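Local coordinates for protein naphthalene dioxygenase large subunit (Rhodococcus sp., PDB 2B1X) that serves as the large subunit of a Rieske-type ring-hydroxylating dioxygenase, carrying an Fe2S2 cluster and a separate mononuclear iron site, at residues Trp203-Tyr215 with Asp418-Trp431. Residues are numbered along the deposited sequence; the frame is centred on the assembly and turned at random.
Sequences WKLGADNFVGDAY and DYAEANQRNFLEYW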
loop_
_atom_site.group_PDB
_atom_site.type_symbol
_atom_site.label_atom_id
_atom_site.label_comp_id
_atom_site.label_asym_id
_atom_site.label_seq_id
_atom_site.Cartn_x
_atom_site.Cartn_y
_atom_site.Cartn_z
ATOM N N TRP A 203 -11.554 -8.721 -12.900
ATOM C CA TRP A 203 -12.302 -9.989 -12.882
ATOM C C TRP A 203 -12.810 -10.509 -14.243
ATOM O O TRP A 203 -12.880 -11.742 -14.488
ATOM C CB TRP A 203 -13.479 -9.844 -11.885
ATOM C CG TRP A 203 -14.615 -8.939 -12.345
ATOM C CD1 TRP A 203 -14.730 -7.577 -12.159
ATOM C CD2 TRP A 203 -15.761 -9.332 -13.087
ATOM N NE1 TRP A 203 -15.897 -7.114 -12.727
ATOM C CE2 TRP A 203 -16.543 -8.170 -13.317
ATOM C CE3 TRP A 203 -16.199 -10.550 -13.631
ATOM C CZ2 TRP A 203 -17.754 -8.208 -14.024
ATOM C CZ3 TRP A 203 -17.398 -10.583 -14.309
ATOM C CH2 TRP A 203 -18.159 -9.423 -14.505
ATOM N N LYS A 204 -13.185 -9.590 -15.131
ATOM C CA LYS A 204 -13.785 -9.952 -16.422
ATOM C C LYS A 204 -12.854 -10.769 -17.289
ATOM O O LYS A 204 -13.306 -11.522 -18.151
ATOM C CB LYS A 204 -14.265 -8.703 -17.208
ATOM C CG LYS A 204 -15.552 -8.046 -16.668
ATOM C CD LYS A 204 -16.018 -6.779 -17.492
ATOM C CE LYS A 204 -14.968 -5.668 -17.470
ATOM N NZ LYS A 204 -14.810 -5.112 -16.026
ATOM N N LEU A 205 -11.547 -10.639 -17.086
ATOM C CA LEU A 205 -10.588 -11.367 -17.899
ATOM C C LEU A 205 -10.618 -12.865 -17.600
ATOM O O LEU A 205 -10.384 -13.668 -18.512
ATOM C CB LEU A 205 -9.172 -10.794 -17.718
ATOM C CG LEU A 205 -8.943 -9.314 -18.121
ATOM C CD1 LEU A 205 -7.556 -8.823 -17.714
ATOM C CD2 LEU A 205 -9.092 -9.225 -19.646
ATOM N N GLY A 206 -10.846 -13.242 -16.328
ATOM C CA GLY A 206 -11.088 -14.632 -15.958
ATOM C C GLY A 206 -12.408 -15.124 -16.544
ATOM O O GLY A 206 -12.489 -16.196 -17.132
ATOM N N ALA A 207 -13.452 -14.319 -16.409
ATOM C CA ALA A 207 -14.751 -14.703 -16.935
ATOM C C ALA A 207 -14.735 -14.901 -18.476
ATOM O O ALA A 207 -15.270 -15.908 -19.001
ATOM C CB ALA A 207 -15.787 -13.665 -16.498
ATOM N N ASP A 208 -14.083 -13.972 -19.181
ATOM C CA ASP A 208 -13.888 -13.991 -20.655
ATOM C C ASP A 208 -13.149 -15.262 -21.109
ATOM O O ASP A 208 -13.499 -15.906 -22.118
ATOM C CB ASP A 208 -13.059 -12.728 -21.047
ATOM C CG ASP A 208 -12.663 -12.673 -22.526
ATOM O OD1 ASP A 208 -11.489 -13.031 -22.891
ATOM O OD2 ASP A 208 -13.452 -12.260 -23.409
ATOM N N ASN A 209 -12.121 -15.626 -20.352
ATOM C CA ASN A 209 -11.309 -16.783 -20.654
ATOM C C ASN A 209 -12.093 -18.096 -20.564
ATOM O O ASN A 209 -12.050 -18.925 -21.497
ATOM C CB ASN A 209 -10.064 -16.784 -19.753
ATOM C CG ASN A 209 -9.166 -17.983 -19.996
ATOM O OD1 ASN A 209 -9.503 -19.068 -19.600
ATOM N ND2 ASN A 209 -8.032 -17.784 -20.665
ATOM N N PHE A 210 -12.823 -18.287 -19.465
ATOM C CA PHE A 210 -13.548 -19.529 -19.260
ATOM C C PHE A 210 -14.846 -19.588 -20.053
ATOM O O PHE A 210 -15.272 -20.670 -20.330
ATOM C CB PHE A 210 -13.822 -19.835 -17.759
ATOM C CG PHE A 210 -12.714 -20.584 -17.079
ATOM C CD1 PHE A 210 -11.506 -19.953 -16.784
ATOM C CD2 PHE A 210 -12.851 -21.946 -16.784
ATOM C CE1 PHE A 210 -10.456 -20.637 -16.151
ATOM C CE2 PHE A 210 -11.783 -22.677 -16.171
ATOM C CZ PHE A 210 -10.575 -22.015 -15.865
ATOM N N VAL A 211 -15.485 -18.449 -20.385
ATOM C CA VAL A 211 -16.770 -18.496 -21.126
ATOM C C VAL A 211 -16.607 -19.143 -22.542
ATOM O O VAL A 211 -17.510 -19.836 -23.056
ATOM C CB VAL A 211 -17.561 -17.097 -21.132
ATOM C CG1 VAL A 211 -16.964 -16.069 -22.142
ATOM C CG2 VAL A 211 -19.101 -17.295 -21.376
ATOM N N GLY A 212 -15.433 -18.985 -23.147
ATOM C CA GLY A 212 -15.313 -19.332 -24.550
ATOM C C GLY A 212 -13.943 -19.715 -25.060
ATOM O O GLY A 212 -13.837 -20.200 -26.172
ATOM N N ASP A 213 -12.906 -19.570 -24.247
ATOM C CA ASP A 213 -11.541 -19.548 -24.816
ATOM C C ASP A 213 -10.739 -20.840 -24.648
ATOM O O ASP A 213 -10.168 -21.092 -23.576
ATOM C CB ASP A 213 -10.774 -18.351 -24.205
ATOM C CG ASP A 213 -9.525 -17.968 -25.013
ATOM O OD1 ASP A 213 -8.793 -18.828 -25.534
ATOM O OD2 ASP A 213 -9.201 -16.799 -25.161
ATOM N N ALA A 214 -10.719 -21.660 -25.694
ATOM C CA ALA A 214 -9.816 -22.781 -25.795
ATOM C C ALA A 214 -8.555 -22.373 -26.559
ATOM O O ALA A 214 -7.476 -22.920 -26.321
ATOM C CB ALA A 214 -10.510 -23.924 -26.509
ATOM N N TYR A 215 -8.728 -21.424 -27.485
ATOM C CA TYR A 215 -7.664 -20.863 -28.359
ATOM C C TYR A 215 -6.342 -20.603 -27.641
ATOM O O TYR A 215 -5.286 -20.933 -28.196
ATOM C CB TYR A 215 -8.158 -19.547 -28.980
ATOM C CG TYR A 215 -7.278 -18.897 -30.048
ATOM C CD1 TYR A 215 -6.513 -19.658 -30.962
ATOM C CD2 TYR A 215 -7.220 -17.508 -30.141
ATOM C CE1 TYR A 215 -5.719 -19.015 -31.942
ATOM C CE2 TYR A 215 -6.433 -16.880 -31.093
ATOM C CZ TYR A 215 -5.709 -17.613 -31.990
ATOM O OH TYR A 215 -4.952 -16.928 -32.923
ATOM N N ASP A 418 -14.951 -25.357 -31.200
ATOM C CA ASP A 418 -14.720 -24.519 -30.014
ATOM C C ASP A 418 -13.555 -23.513 -30.182
ATOM O O ASP A 418 -13.031 -22.983 -29.201
ATOM C CB ASP A 418 -14.584 -25.395 -28.752
ATOM C CG ASP A 418 -14.812 -24.615 -27.450
ATOM O OD1 ASP A 418 -15.478 -23.537 -27.455
ATOM O OD2 ASP A 418 -14.305 -24.984 -26.362
ATOM N N TYR A 419 -13.147 -23.248 -31.420
ATOM C CA TYR A 419 -12.376 -22.055 -31.715
ATOM C C TYR A 419 -13.376 -21.005 -32.229
ATOM O O TYR A 419 -13.663 -20.938 -33.409
ATOM C CB TYR A 419 -11.273 -22.301 -32.779
ATOM C CG TYR A 419 -10.047 -23.030 -32.275
ATOM C CD1 TYR A 419 -9.351 -23.899 -33.120
ATOM C CD2 TYR A 419 -9.600 -22.890 -30.938
ATOM C CE1 TYR A 419 -8.212 -24.607 -32.662
ATOM C CE2 TYR A 419 -8.473 -23.589 -30.467
ATOM C CZ TYR A 419 -7.783 -24.456 -31.347
ATOM O OH TYR A 419 -6.670 -25.171 -30.926
ATOM N N ALA A 420 -13.944 -20.242 -31.319
ATOM C CA ALA A 420 -14.858 -19.166 -31.687
ATOM C C ALA A 420 -14.826 -18.155 -30.558
ATOM O O ALA A 420 -14.268 -18.440 -29.496
ATOM C CB ALA A 420 -16.273 -19.681 -31.916
ATOM N N GLU A 421 -15.383 -16.973 -30.808
ATOM C CA GLU A 421 -15.475 -15.924 -29.795
ATOM C C GLU A 421 -16.916 -15.426 -29.648
ATOM O O GLU A 421 -17.173 -14.321 -29.094
ATOM C CB GLU A 421 -14.474 -14.789 -30.071
ATOM C CG GLU A 421 -13.039 -15.191 -29.745
ATOM C CD GLU A 421 -11.959 -14.273 -30.310
ATOM O OE1 GLU A 421 -12.185 -13.646 -31.369
ATOM O OE2 GLU A 421 -10.859 -14.206 -29.687
ATOM N N ALA A 422 -17.860 -16.245 -30.115
ATOM C CA ALA A 422 -19.296 -15.953 -29.966
ATOM C C ALA A 422 -19.739 -15.906 -28.490
ATOM O O ALA A 422 -20.531 -15.024 -28.085
ATOM C CB ALA A 422 -20.153 -16.946 -30.765
ATOM N N ASN A 423 -19.214 -16.819 -27.680
ATOM C CA ASN A 423 -19.496 -16.805 -26.235
ATOM C C ASN A 423 -19.009 -15.549 -25.522
ATOM O O ASN A 423 -19.771 -14.955 -24.745
ATOM C CB ASN A 423 -18.943 -18.045 -25.545
ATOM C CG ASN A 423 -19.660 -19.294 -25.961
ATOM O OD1 ASN A 423 -20.626 -19.244 -26.772
ATOM N ND2 ASN A 423 -19.209 -20.460 -25.412
ATOM N N GLN A 424 -17.774 -15.138 -25.785
ATOM C CA GLN A 424 -17.231 -13.896 -25.187
ATOM C C GLN A 424 -18.048 -12.663 -25.606
ATOM O O GLN A 424 -18.287 -11.757 -24.804
ATOM C CB GLN A 424 -15.756 -13.693 -25.563
ATOM C CG GLN A 424 -14.783 -14.812 -25.084
ATOM C CD GLN A 424 -14.616 -16.011 -26.044
ATOM O OE1 GLN A 424 -15.585 -16.514 -26.609
ATOM N NE2 GLN A 424 -13.376 -16.472 -26.199
ATOM N N ARG A 425 -18.504 -12.668 -26.866
ATOM C CA ARG A 425 -19.304 -11.571 -27.392
ATOM C C ARG A 425 -20.666 -11.464 -26.712
ATOM O O ARG A 425 -21.125 -10.368 -26.422
ATOM C CB ARG A 425 -19.508 -11.760 -28.895
ATOM C CG ARG A 425 -18.274 -11.283 -29.728
ATOM C CD ARG A 425 -18.658 -10.913 -31.151
ATOM N NE ARG A 425 -18.900 -12.149 -31.792
ATOM C CZ ARG A 425 -19.992 -12.536 -32.421
ATOM N NH1 ARG A 425 -21.056 -11.754 -32.617
ATOM N NH2 ARG A 425 -19.978 -13.759 -32.894
ATOM N N ASN A 426 -21.319 -12.615 -26.535
ATOM C CA ASN A 426 -22.577 -12.734 -25.798
ATOM C C ASN A 426 -22.437 -12.302 -24.336
ATOM O O ASN A 426 -23.326 -11.693 -23.770
ATOM C CB ASN A 426 -23.051 -14.195 -25.872
ATOM C CG ASN A 426 -24.366 -14.444 -25.149
ATOM O OD1 ASN A 426 -25.394 -13.879 -25.493
ATOM N ND2 ASN A 426 -24.337 -15.323 -24.153
ATOM N N PHE A 427 -21.313 -12.635 -23.719
ATOM C CA PHE A 427 -21.090 -12.283 -22.326
ATOM C C PHE A 427 -20.995 -10.750 -22.233
ATOM O O PHE A 427 -21.642 -10.126 -21.396
ATOM C CB PHE A 427 -19.804 -12.977 -21.844
ATOM C CG PHE A 427 -19.363 -12.575 -20.460
ATOM C CD1 PHE A 427 -19.647 -13.388 -19.379
ATOM C CD2 PHE A 427 -18.612 -11.411 -20.263
ATOM C CE1 PHE A 427 -19.222 -13.050 -18.091
ATOM C CE2 PHE A 427 -18.196 -11.053 -18.966
ATOM C CZ PHE A 427 -18.489 -11.909 -17.888
ATOM N N LEU A 428 -20.190 -10.156 -23.115
ATOM C CA LEU A 428 -19.953 -8.716 -23.066
ATOM C C LEU A 428 -21.151 -7.927 -23.532
ATOM O O LEU A 428 -21.361 -6.808 -23.082
ATOM C CB LEU A 428 -18.707 -8.352 -23.891
ATOM C CG LEU A 428 -17.415 -8.783 -23.211
ATOM C CD1 LEU A 428 -16.225 -8.542 -24.125
ATOM C CD2 LEU A 428 -17.222 -8.111 -21.830
ATOM N N GLU A 429 -21.924 -8.494 -24.455
ATOM C CA GLU A 429 -23.178 -7.864 -24.878
ATOM C C GLU A 429 -24.126 -7.717 -23.704
ATOM O O GLU A 429 -24.718 -6.627 -23.509
ATOM C CB GLU A 429 -23.872 -8.665 -26.018
ATOM C CG GLU A 429 -25.209 -8.060 -26.441
ATOM C CD GLU A 429 -25.878 -8.758 -27.613
ATOM O OE1 GLU A 429 -26.045 -9.997 -27.594
ATOM O OE2 GLU A 429 -26.273 -8.050 -28.553
ATOM N N TYR A 430 -24.308 -8.797 -22.945
ATOM C CA TYR A 430 -25.168 -8.753 -21.770
ATOM C C TYR A 430 -24.609 -7.780 -20.720
ATOM O O TYR A 430 -25.345 -7.018 -20.135
ATOM C CB TYR A 430 -25.405 -10.139 -21.168
ATOM C CG TYR A 430 -26.451 -10.184 -20.047
ATOM C CD1 TYR A 430 -27.764 -9.714 -20.244
ATOM C CD2 TYR A 430 -26.114 -10.687 -18.774
ATOM C CE1 TYR A 430 -28.711 -9.751 -19.201
ATOM C CE2 TYR A 430 -27.051 -10.754 -17.751
ATOM C CZ TYR A 430 -28.337 -10.262 -17.965
ATOM O OH TYR A 430 -29.239 -10.335 -16.944
ATOM N N TRP A 431 -23.286 -7.801 -20.527
ATOM C CA TRP A 431 -22.638 -6.901 -19.561
ATOM C C TRP A 431 -22.963 -5.447 -19.985
ATOM O O TRP A 431 -23.363 -4.650 -19.167
ATOM C CB TRP A 431 -21.108 -7.193 -19.551
ATOM C CG TRP A 431 -20.293 -6.287 -18.673
ATOM C CD1 TRP A 431 -19.980 -6.496 -17.386
ATOM C CD2 TRP A 431 -19.712 -5.038 -19.037
ATOM N NE1 TRP A 431 -19.219 -5.464 -16.890
ATOM C CE2 TRP A 431 -19.032 -4.544 -17.888
ATOM C CE3 TRP A 431 -19.680 -4.279 -20.218
ATOM C CZ2 TRP A 431 -18.360 -3.305 -17.869
ATOM C CZ3 TRP A 431 -19.001 -3.052 -20.207
ATOM C CH2 TRP A 431 -18.339 -2.587 -19.033
HETATM O O HOH W 1 -16.074 -12.074 -22.532
HETATM O O HOH W 2 -11.067 -14.940 -25.038
HETATM O O HOH W 3 -11.551 -20.713 -28.414
HETATM O O HOH W 4 -10.050 -16.502 -28.208
#
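D213 CB lies 3.8 Å from Q424 NE2, and water 2 joins the two side chains, accepting from NE2 and donating to D213 OD2 at 2.6 Å. OD2 is gripped further by H111 NE2 of the second subunit and, weakly, by water 4. D213 OD1 accepts the backbone N-H of H216, an iron ligand, and the side chain lies about 7 Å from the iron; since H111 belongs to a cluster pocket, D213 links the two metal sites across the interface, consistent with the bridging aspartate of Rieske oxygenases. Water 2 also donates to D208 OD1, which forms a salt bridge with R91 of the second subunit, while Y395 OH bonds OD2.

N423 ND2 donates to V211 O (3.0 Å, N-H...O angle 153°) and to L251 O, two acceptors that should hold the amide's rotation. The next residue, Q424, folds at chi2 (88°), laying its amide against G212, OE1 3.5 Å from G212 CA; the CA atoms of G212 and N423 are 5.2 Å apart.

Farther along, the packing is apolar. A207 CB lies 3.5 Å from F427 CZ, and W203 CZ3 meets the F427 ring at its edge. K204, bent at chi3 and chi4, places CD over one face of the W431 indole, 3.9 Å from the five-membered-ring centroid, a CH-pi contact; its NZ reaches E37 and N202.

The helices 204-212 and 422-431 run roughly antiparallel (137°), 8.2 Å apart at closest approach. Helix 369-382 packs on L205 and N209, strand 318-330 on W203 and A207, and strand 240-244 on N423 and Q424.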